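Local coordinates for protein exoenzyme S (Pseudomonas aeruginosa, PDB 6GN8) that probably transfers ADP-ribose from NAD to host-cell proteins through this C-terminal domain of a secreted toxin that also has a GTPase-activating part, at residues A142-Q147 and V193-L198; L62-H67 and A172-K177. The protein carries 2 engineered substitutions. All coordinates share one frame; numbering follows the deposited sequence.

Interaction 1. Residues A142-Q147 and V193-L198; sequences ARSFGQ and VTRRVL
Arg143 and Ser144, in a loop without regular structure, approach the start of strand 194-200 at a distance, the CA atoms of Arg143 and Arg195 being 9.9 Å apart; the gap narrows to 7.5 Å between CA of Gln147 and CA of Val193. A cis peptide precedes Ser144. Long side chains bridge the wide end. Arg195 bends at its second torsion (chi2 -105°) and then runs straight, which carries its guanidinium out to the loop. There NH1 lies 3.5 Å from Ser144 CB, an oblique van der Waals contact. On the same guanidinium, NH2 faces Arg143 CD at 4.2 Å, close to the guanidinium plane. The two arginine chains cross at about a right angle, with their guanidinium planes 29° apart. Strand 194-200 is an inner strand of the mixed sheet of this ADP-ribosyltransferase domain, between strands 149-155 and 180-188, and the loop leads into strand 149-155. Arg143 NH2 and Arg195 NH2 are 4.4 Å apart, a like-charge approach probably eased by Asp189, which forms a salt bridge with Arg195 NE. Arg143 is poorly ordered and makes a long, weak ion pair with an acidic side chain of another protein's chain. At the narrow end both methyls of Val193 touch the carbonyl of Gln147, CG2 at 4.0 Å from O. Within the loop, Gln147 NE2 makes a weak, bent hydrogen bond to Ala142 O (2.8 Å).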
ATOM      1  N   ALA C 142      33.490 -13.262   9.283  1.00107.79           N
ATOM      2  CA  ALA C 142      32.166 -13.885   9.414  1.00107.57           C
ATOM      3  C   ALA C 142      32.004 -15.080   8.412  1.00113.37           C
ATOM      4  O   ALA C 142      32.379 -16.200   8.773  1.00112.81           O
ATOM      5  CB  ALA C 142      31.059 -12.852   9.220  1.00107.97           C
ATOM      6  N   ARG C 143      31.511 -14.839   7.161  1.00111.75           N
ATOM      7  CA  ARG C 143      31.227 -15.878   6.146  1.00112.58           C
ATOM      8  C   ARG C 143      32.501 -16.430   5.404  1.00118.21           C
ATOM      9  O   ARG C 143      33.476 -15.692   5.250  1.00119.06           O
ATOM     10  CB  ARG C 143      30.162 -15.368   5.132  1.00113.95           C
ATOM     11  CG  ARG C 143      30.636 -14.953   3.735  1.00125.57           C
ATOM     12  CD  ARG C 143      29.825 -13.797   3.198  1.00138.51           C
ATOM     13  NE  ARG C 143      29.954 -12.626   4.064  1.00153.78           N
ATOM     14  CZ  ARG C 143      28.973 -12.128   4.810  1.00171.10           C
ATOM     15  NH1 ARG C 143      29.191 -11.079   5.587  1.00163.23           N
ATOM     16  NH2 ARG C 143      27.763 -12.672   4.775  1.00156.93           N
ATOM     17  N   SER C 144      32.500 -17.724   4.942  1.00114.65           N
ATOM     18  CA  SER C 144      31.406 -18.718   5.032  1.00113.73           C
ATOM     19  C   SER C 144      31.881 -20.152   5.377  1.00116.55           C
ATOM     20  O   SER C 144      31.053 -20.968   5.809  1.00116.26           O
ATOM     21  CB  SER C 144      30.613 -18.764   3.722  1.00117.54           C
ATOM     22  OG  SER C 144      31.362 -19.255   2.619  1.00127.60           O
ATOM     23  N   PHE C 145      33.191 -20.460   5.151  1.00111.60           N
ATOM     24  CA  PHE C 145      33.806 -21.779   5.366  1.00110.87           C
ATOM     25  C   PHE C 145      33.711 -22.230   6.825  1.00109.56           C
ATOM     26  O   PHE C 145      34.129 -21.503   7.734  1.00109.24           O
ATOM     27  CB  PHE C 145      35.280 -21.784   4.906  1.00114.11           C
ATOM     28  CG  PHE C 145      35.947 -23.144   4.880  1.00117.04           C
ATOM     29  CD1 PHE C 145      35.908 -23.935   3.735  1.00121.07           C
ATOM     30  CD2 PHE C 145      36.642 -23.619   5.988  1.00119.78           C
ATOM     31  CE1 PHE C 145      36.536 -25.186   3.706  1.00123.24           C
ATOM     32  CE2 PHE C 145      37.257 -24.877   5.963  1.00123.88           C
ATOM     33  CZ  PHE C 145      37.204 -25.649   4.820  1.00122.84           C
ATOM     34  N   GLY C 146      33.168 -23.436   7.012  1.00101.77           N
ATOM     35  CA  GLY C 146      32.967 -24.070   8.313  1.00 99.38           C
ATOM     36  C   GLY C 146      31.670 -23.665   8.991  1.00 96.36           C
ATOM     37  O   GLY C 146      30.995 -24.499   9.608  1.00 96.78           O
ATOM     38  N   GLN C 147      31.322 -22.370   8.862  1.00 86.22           N
ATOM     39  CA  GLN C 147      30.154 -21.694   9.425  1.00 82.40           C
ATOM     40  C   GLN C 147      28.815 -22.282   8.911  1.00 76.28           C
ATOM     41  O   GLN C 147      28.680 -22.552   7.719  1.00 75.81           O
ATOM     42  CB  GLN C 147      30.252 -20.198   9.101  1.00 83.37           C
ATOM     43  CG  GLN C 147      30.334 -19.304  10.340  1.00 98.91           C
ATOM     44  CD  GLN C 147      31.689 -19.132  10.995  1.00119.21           C
ATOM     45  OE1 GLN C 147      31.877 -19.466  12.172  1.00112.40           O
ATOM     46  NE2 GLN C 147      32.651 -18.554  10.279  1.00114.33           N
ATOM     47  N   VAL C 193      23.923 -23.946   4.057  1.00 42.04           N
ATOM     48  CA  VAL C 193      24.202 -22.838   4.955  1.00 40.57           C
ATOM     49  C   VAL C 193      22.944 -21.986   5.100  1.00 43.29           C
ATOM     50  O   VAL C 193      22.363 -21.560   4.097  1.00 41.68           O
ATOM     51  CB  VAL C 193      25.439 -21.976   4.526  1.00 43.57           C
ATOM     52  CG1 VAL C 193      25.743 -20.847   5.545  1.00 42.17           C
ATOM     53  CG2 VAL C 193      26.671 -22.848   4.279  1.00 43.50           C
ATOM     54  N   THR C 194      22.538 -21.739   6.365  1.00 40.46           N
ATOM     55  CA  THR C 194      21.409 -20.881   6.707  1.00 41.19           C
ATOM     56  C   THR C 194      21.900 -19.425   6.570  1.00 45.00           C
ATOM     57  O   THR C 194      22.917 -19.054   7.155  1.00 45.06           O
ATOM     58  CB  THR C 194      20.842 -21.224   8.109  1.00 44.76           C
ATOM     59  OG1 THR C 194      20.331 -22.557   8.056  1.00 46.86           O
ATOM     60  CG2 THR C 194      19.705 -20.274   8.531  1.00 35.06           C
ATOM     61  N   ARG C 195      21.208 -18.659   5.747  1.00 40.31           N
ATOM     62  CA  ARG C 195      21.500 -17.275   5.407  1.00 40.38           C
ATOM     63  C   ARG C 195      20.334 -16.445   5.869  1.00 43.78           C
ATOM     64  O   ARG C 195      19.215 -16.610   5.368  1.00 42.39           O
ATOM     65  CB  ARG C 195      21.748 -17.144   3.899  1.00 39.30           C
ATOM     66  CG  ARG C 195      22.794 -18.135   3.387  1.00 44.40           C
ATOM     67  CD  ARG C 195      24.062 -17.410   3.122  1.00 43.70           C
ATOM     68  NE  ARG C 195      25.176 -18.284   2.791  1.00 44.75           N
ATOM     69  CZ  ARG C 195      26.421 -17.840   2.699  1.00 54.96           C
ATOM     70  NH1 ARG C 195      27.408 -18.673   2.411  1.00 49.32           N
ATOM     71  NH2 ARG C 195      26.690 -16.560   2.904  1.00 44.09           N
ATOM     72  N   ARG C 196      20.590 -15.589   6.885  1.00 40.22           N
ATOM     73  CA  ARG C 196      19.562 -14.829   7.577  1.00 40.13           C
ATOM     74  C   ARG C 196      19.781 -13.338   7.544  1.00 44.83           C
ATOM     75  O   ARG C 196      20.909 -12.861   7.488  1.00 45.43           O
ATOM     76  CB  ARG C 196      19.475 -15.282   9.067  1.00 42.46           C
ATOM     77  CG  ARG C 196      18.139 -15.909   9.387  1.00 59.66           C
ATOM     78  CD  ARG C 196      17.832 -16.087  10.856  1.00 67.13           C
ATOM     79  NE  ARG C 196      18.003 -17.478  11.280  1.00 62.81           N
ATOM     80  CZ  ARG C 196      19.016 -17.892  12.029  1.00 72.39           C
ATOM     81  NH1 ARG C 196      19.950 -17.031  12.439  1.00 62.18           N
ATOM     82  NH2 ARG C 196      19.105 -19.164  12.383  1.00 52.06           N
ATOM     83  N   VAL C 197      18.678 -12.601   7.647  1.00 41.26           N
ATOM     84  CA  VAL C 197      18.693 -11.152   7.748  1.00 40.83           C
ATOM     85  C   VAL C 197      17.902 -10.804   9.007  1.00 45.43           C
ATOM     86  O   VAL C 197      16.740 -11.202   9.138  1.00 46.07           O
ATOM     87  CB  VAL C 197      18.204 -10.415   6.473  1.00 42.71           C
ATOM     88  CG1 VAL C 197      18.239  -8.898   6.660  1.00 42.08           C
ATOM     89  CG2 VAL C 197      19.035 -10.826   5.263  1.00 41.84           C
ATOM     90  N   LEU C 198      18.569 -10.157   9.975  1.00 40.71           N
ATOM     91  CA  LEU C 198      17.919  -9.774  11.229  1.00 40.81           C
ATOM     92  C   LEU C 198      17.851  -8.285  11.340  1.00 43.79           C
ATOM     93  O   LEU C 198      18.762  -7.573  10.908  1.00 43.26           O
ATOM     94  CB  LEU C 198      18.660 -10.317  12.465  1.00 41.41           C
ATOM     95  CG  LEU C 198      18.873 -11.810  12.619  1.00 46.98           C
ATOM     96  CD1 LEU C 198      19.882 -12.082  13.745  1.00 47.34           C
ATOM     97  CD2 LEU C 198      17.570 -12.512  12.955  1.00 50.83           C
TER

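Interaction 2. Residues L62-H67 and A172-K177. Engineered in segment 172-177: Ala172 (natural residue Glu).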
ATOM      1  N   LEU C  62      36.903  -7.060  28.542  1.00 43.32           N
ATOM      2  CA  LEU C  62      36.991  -8.399  29.125  1.00 42.11           C
ATOM      3  C   LEU C  62      36.095  -9.353  28.340  1.00 46.47           C
ATOM      4  O   LEU C  62      36.533 -10.448  27.968  1.00 47.47           O
ATOM      5  CB  LEU C  62      36.591  -8.359  30.613  1.00 42.16           C
ATOM      6  CG  LEU C  62      37.637  -7.807  31.589  1.00 45.12           C
ATOM      7  CD1 LEU C  62      36.987  -7.365  32.852  1.00 44.78           C
ATOM      8  CD2 LEU C  62      38.758  -8.839  31.874  1.00 44.67           C
ATOM      9  N   TYR C  63      34.866  -8.912  28.033  1.00 41.84           N
ATOM     10  CA  TYR C  63      33.925  -9.691  27.227  1.00 40.94           C
ATOM     11  C   TYR C  63      34.483  -9.902  25.825  1.00 44.34           C
ATOM     12  O   TYR C  63      34.610 -11.042  25.405  1.00 45.62           O
ATOM     13  CB  TYR C  63      32.534  -8.986  27.161  1.00 42.17           C
ATOM     14  CG  TYR C  63      31.559  -9.583  26.160  1.00 42.15           C
ATOM     15  CD1 TYR C  63      31.572  -9.194  24.827  1.00 42.41           C
ATOM     16  CD2 TYR C  63      30.589 -10.504  26.563  1.00 43.08           C
ATOM     17  CE1 TYR C  63      30.711  -9.763  23.900  1.00 43.26           C
ATOM     18  CE2 TYR C  63      29.703 -11.063  25.649  1.00 43.80           C
ATOM     19  CZ  TYR C  63      29.766 -10.687  24.314  1.00 51.94           C
ATOM     20  OH  TYR C  63      28.929 -11.248  23.378  1.00 51.02           O
ATOM     21  N   THR C  64      34.796  -8.816  25.096  1.00 40.81           N
ATOM     22  CA  THR C  64      35.206  -8.900  23.690  1.00 40.17           C
ATOM     23  C   THR C  64      36.441  -9.757  23.525  1.00 46.20           C
ATOM     24  O   THR C  64      36.444 -10.629  22.650  1.00 47.99           O
ATOM     25  CB  THR C  64      35.370  -7.507  23.066  1.00 44.43           C
ATOM     26  OG1 THR C  64      34.166  -6.772  23.311  1.00 46.35           O
ATOM     27  CG2 THR C  64      35.615  -7.564  21.565  1.00 41.66           C
ATOM     28  N   GLY C  65      37.445  -9.539  24.371  1.00 41.81           N
ATOM     29  CA  GLY C  65      38.698 -10.271  24.305  1.00 41.33           C
ATOM     30  C   GLY C  65      38.609 -11.764  24.551  1.00 49.32           C
ATOM     31  O   GLY C  65      39.243 -12.537  23.816  1.00 51.19           O
ATOM     32  N   ILE C  66      37.852 -12.211  25.599  1.00 46.50           N
ATOM     33  CA  ILE C  66      37.802 -13.652  25.869  1.00 46.97           C
ATOM     34  C   ILE C  66      36.566 -14.146  26.647  1.00 50.64           C
ATOM     35  O   ILE C  66      36.155 -15.292  26.454  1.00 51.14           O
ATOM     36  CB  ILE C  66      39.111 -14.075  26.623  1.00 50.59           C
ATOM     37  CG1 ILE C  66      39.350 -15.601  26.526  1.00 51.99           C
ATOM     38  CG2 ILE C  66      39.178 -13.558  28.069  1.00 48.83           C
ATOM     39  CD1 ILE C  66      40.784 -16.036  26.642  1.00 58.12           C
ATOM     40  N   HIS C  67      36.022 -13.330  27.548  1.00 46.15           N
ATOM     41  CA  HIS C  67      34.955 -13.775  28.450  1.00 45.16           C
ATOM     42  C   HIS C  67      33.601 -13.935  27.804  1.00 45.87           C
ATOM     43  O   HIS C  67      32.703 -14.424  28.467  1.00 46.28           O
ATOM     44  CB  HIS C  67      34.834 -12.839  29.645  1.00 46.20           C
ATOM     45  CG  HIS C  67      35.960 -12.973  30.616  1.00 49.54           C
ATOM     46  ND1 HIS C  67      37.133 -12.265  30.457  1.00 51.28           N
ATOM     47  CD2 HIS C  67      36.043 -13.713  31.745  1.00 52.09           C
ATOM     48  CE1 HIS C  67      37.902 -12.597  31.479  1.00 50.82           C
ATOM     49  NE2 HIS C  67      37.291 -13.469  32.281  1.00 52.04           N
ATOM     50  N   ALA C 172      34.100  -5.147  16.076  1.00 45.17           N
ATOM     51  CA  ALA C 172      32.857  -5.680  16.631  1.00 43.42           C
ATOM     52  C   ALA C 172      31.867  -4.623  17.066  1.00 46.95           C
ATOM     53  O   ALA C 172      32.213  -3.584  17.637  1.00 47.75           O
ATOM     54  CB  ALA C 172      33.156  -6.607  17.801  1.00 43.10           C
ATOM     55  N   ILE C 173      30.618  -4.918  16.791  1.00 43.46           N
ATOM     56  CA  ILE C 173      29.489  -4.136  17.250  1.00 44.88           C
ATOM     57  C   ILE C 173      28.647  -5.106  18.064  1.00 48.32           C
ATOM     58  O   ILE C 173      28.243  -6.152  17.554  1.00 46.63           O
ATOM     59  CB  ILE C 173      28.723  -3.370  16.147  1.00 48.33           C
ATOM     60  CG1 ILE C 173      29.632  -2.232  15.604  1.00 50.03           C
ATOM     61  CG2 ILE C 173      27.394  -2.798  16.713  1.00 49.27           C
ATOM     62  CD1 ILE C 173      29.092  -1.375  14.485  1.00 61.42           C
ATOM     63  N   LEU C 174      28.528  -4.822  19.372  1.00 45.12           N
ATOM     64  CA  LEU C 174      27.781  -5.664  20.300  1.00 43.95           C
ATOM     65  C   LEU C 174      26.363  -5.167  20.530  1.00 48.72           C
ATOM     66  O   LEU C 174      26.147  -3.986  20.786  1.00 49.60           O
ATOM     67  CB  LEU C 174      28.497  -5.774  21.658  1.00 43.27           C
ATOM     68  CG  LEU C 174      29.993  -6.034  21.656  1.00 46.03           C
ATOM     69  CD1 LEU C 174      30.512  -6.084  23.074  1.00 45.92           C
ATOM     70  CD2 LEU C 174      30.369  -7.312  20.871  1.00 43.25           C
ATOM     71  N   TYR C 175      25.402  -6.089  20.470  1.00 44.72           N
ATOM     72  CA  TYR C 175      23.991  -5.818  20.804  1.00 43.65           C
ATOM     73  C   TYR C 175      23.750  -6.418  22.186  1.00 45.96           C
ATOM     74  O   TYR C 175      24.364  -7.434  22.536  1.00 43.53           O
ATOM     75  CB  TYR C 175      23.006  -6.351  19.731  1.00 42.76           C
ATOM     76  CG  TYR C 175      23.024  -5.480  18.492  1.00 43.01           C
ATOM     77  CD1 TYR C 175      22.219  -4.346  18.403  1.00 46.02           C
ATOM     78  CD2 TYR C 175      23.907  -5.744  17.441  1.00 41.88           C
ATOM     79  CE1 TYR C 175      22.282  -3.498  17.295  1.00 47.04           C
ATOM     80  CE2 TYR C 175      23.965  -4.912  16.323  1.00 42.95           C
ATOM     81  CZ  TYR C 175      23.153  -3.787  16.258  1.00 49.81           C
ATOM     82  OH  TYR C 175      23.244  -2.919  15.210  1.00 47.64           O
ATOM     83  N   ASN C 176      22.908  -5.743  22.977  1.00 43.27           N
ATOM     84  CA  ASN C 176      22.547  -6.066  24.354  1.00 44.55           C
ATOM     85  C   ASN C 176      21.963  -7.481  24.492  1.00 49.50           C
ATOM     86  O   ASN C 176      21.362  -7.998  23.551  1.00 48.14           O
ATOM     87  CB  ASN C 176      21.521  -5.024  24.850  1.00 44.94           C
ATOM     88  CG  ASN C 176      21.567  -4.693  26.319  1.00 57.25           C
ATOM     89  OD1 ASN C 176      20.972  -3.723  26.756  1.00 55.91           O
ATOM     90  ND2 ASN C 176      22.280  -5.455  27.110  1.00 48.47           N
ATOM     91  N   LYS C 177      22.139  -8.111  25.659  1.00 47.71           N
ATOM     92  CA  LYS C 177      21.572  -9.441  25.861  1.00 47.97           C
ATOM     93  C   LYS C 177      20.038  -9.299  25.831  1.00 54.05           C
ATOM     94  O   LYS C 177      19.527  -8.276  26.281  1.00 54.71           O
ATOM     95  CB  LYS C 177      22.095 -10.088  27.165  1.00 49.43           C
ATOM     96  CG  LYS C 177      21.684  -9.382  28.430  1.00 46.84           C
ATOM     97  CD  LYS C 177      21.999 -10.195  29.670  1.00 56.06           C
ATOM     98  CE  LYS C 177      21.484  -9.534  30.940  1.00 52.83           C
ATOM     99  NZ  LYS C 177      22.265  -8.317  31.313  1.00 58.72           N
TER
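Leu174 pushes one methyl, CD1, against two neighbours on helix 54-77: it is 3.7 Å from Tyr63 CD1, meeting the ring obliquely, and equally far from Thr64 OG1. Its other methyl, CD2, lies 3.9 Å from Tyr63 CE1. Tyr63 has CG anti to the backbone N (chi1 170°), and its side chain and that of Leu174 run past each other in opposite directions. At the far end of the ring, Tyr63 OH is hydrogen-bonded with Ser134 OG and accepts a hydrogen bond from Asn72 ND2, while Met92 of helix 83-99 packs on Tyr63. Thr64 OG1, in van der Waals contact with the leucine methyl, is hydrogen-bonded to Leu60 O one turn back. Packing slackens toward the start of the strand. There Ala172, an engineered replacement of Glu, points its CB toward the helix, and this CB stays 4.6 Å from Thr64 CG2; both Ala172 and Thr64 are partly exposed. The contact thus lays a helix against the middle strand of the small antiparallel sheet 133-136, 172-175, 159-160, an arrangement consistent with the ADP-ribosyltransferase fold, whose Glu-X-Glu motif probably ended at the replaced Glu.

How the interactions relate
The segments alternate along the chain: 62-67, 142-147, 172-177, 193-198, so the two contacts interlock in sequence within one ADP-ribosyltransferase domain. Their centres lie 19 Å apart and their nearest atoms about 8 Å apart, with no touch. Interaction 2 is buried and joins helix 54-77 to the three-stranded antiparallel sheet; interaction 1 lies near the surface, at the five-stranded mixed sheet. The chain passes between these sheets more than once: the loop with 142-147 leads from strand 133-136 to strand 149-155, and strand 172-175 is followed by strand 180-188. Another protein's chain reaches interaction 1, whereas none touches the segments of interaction 2.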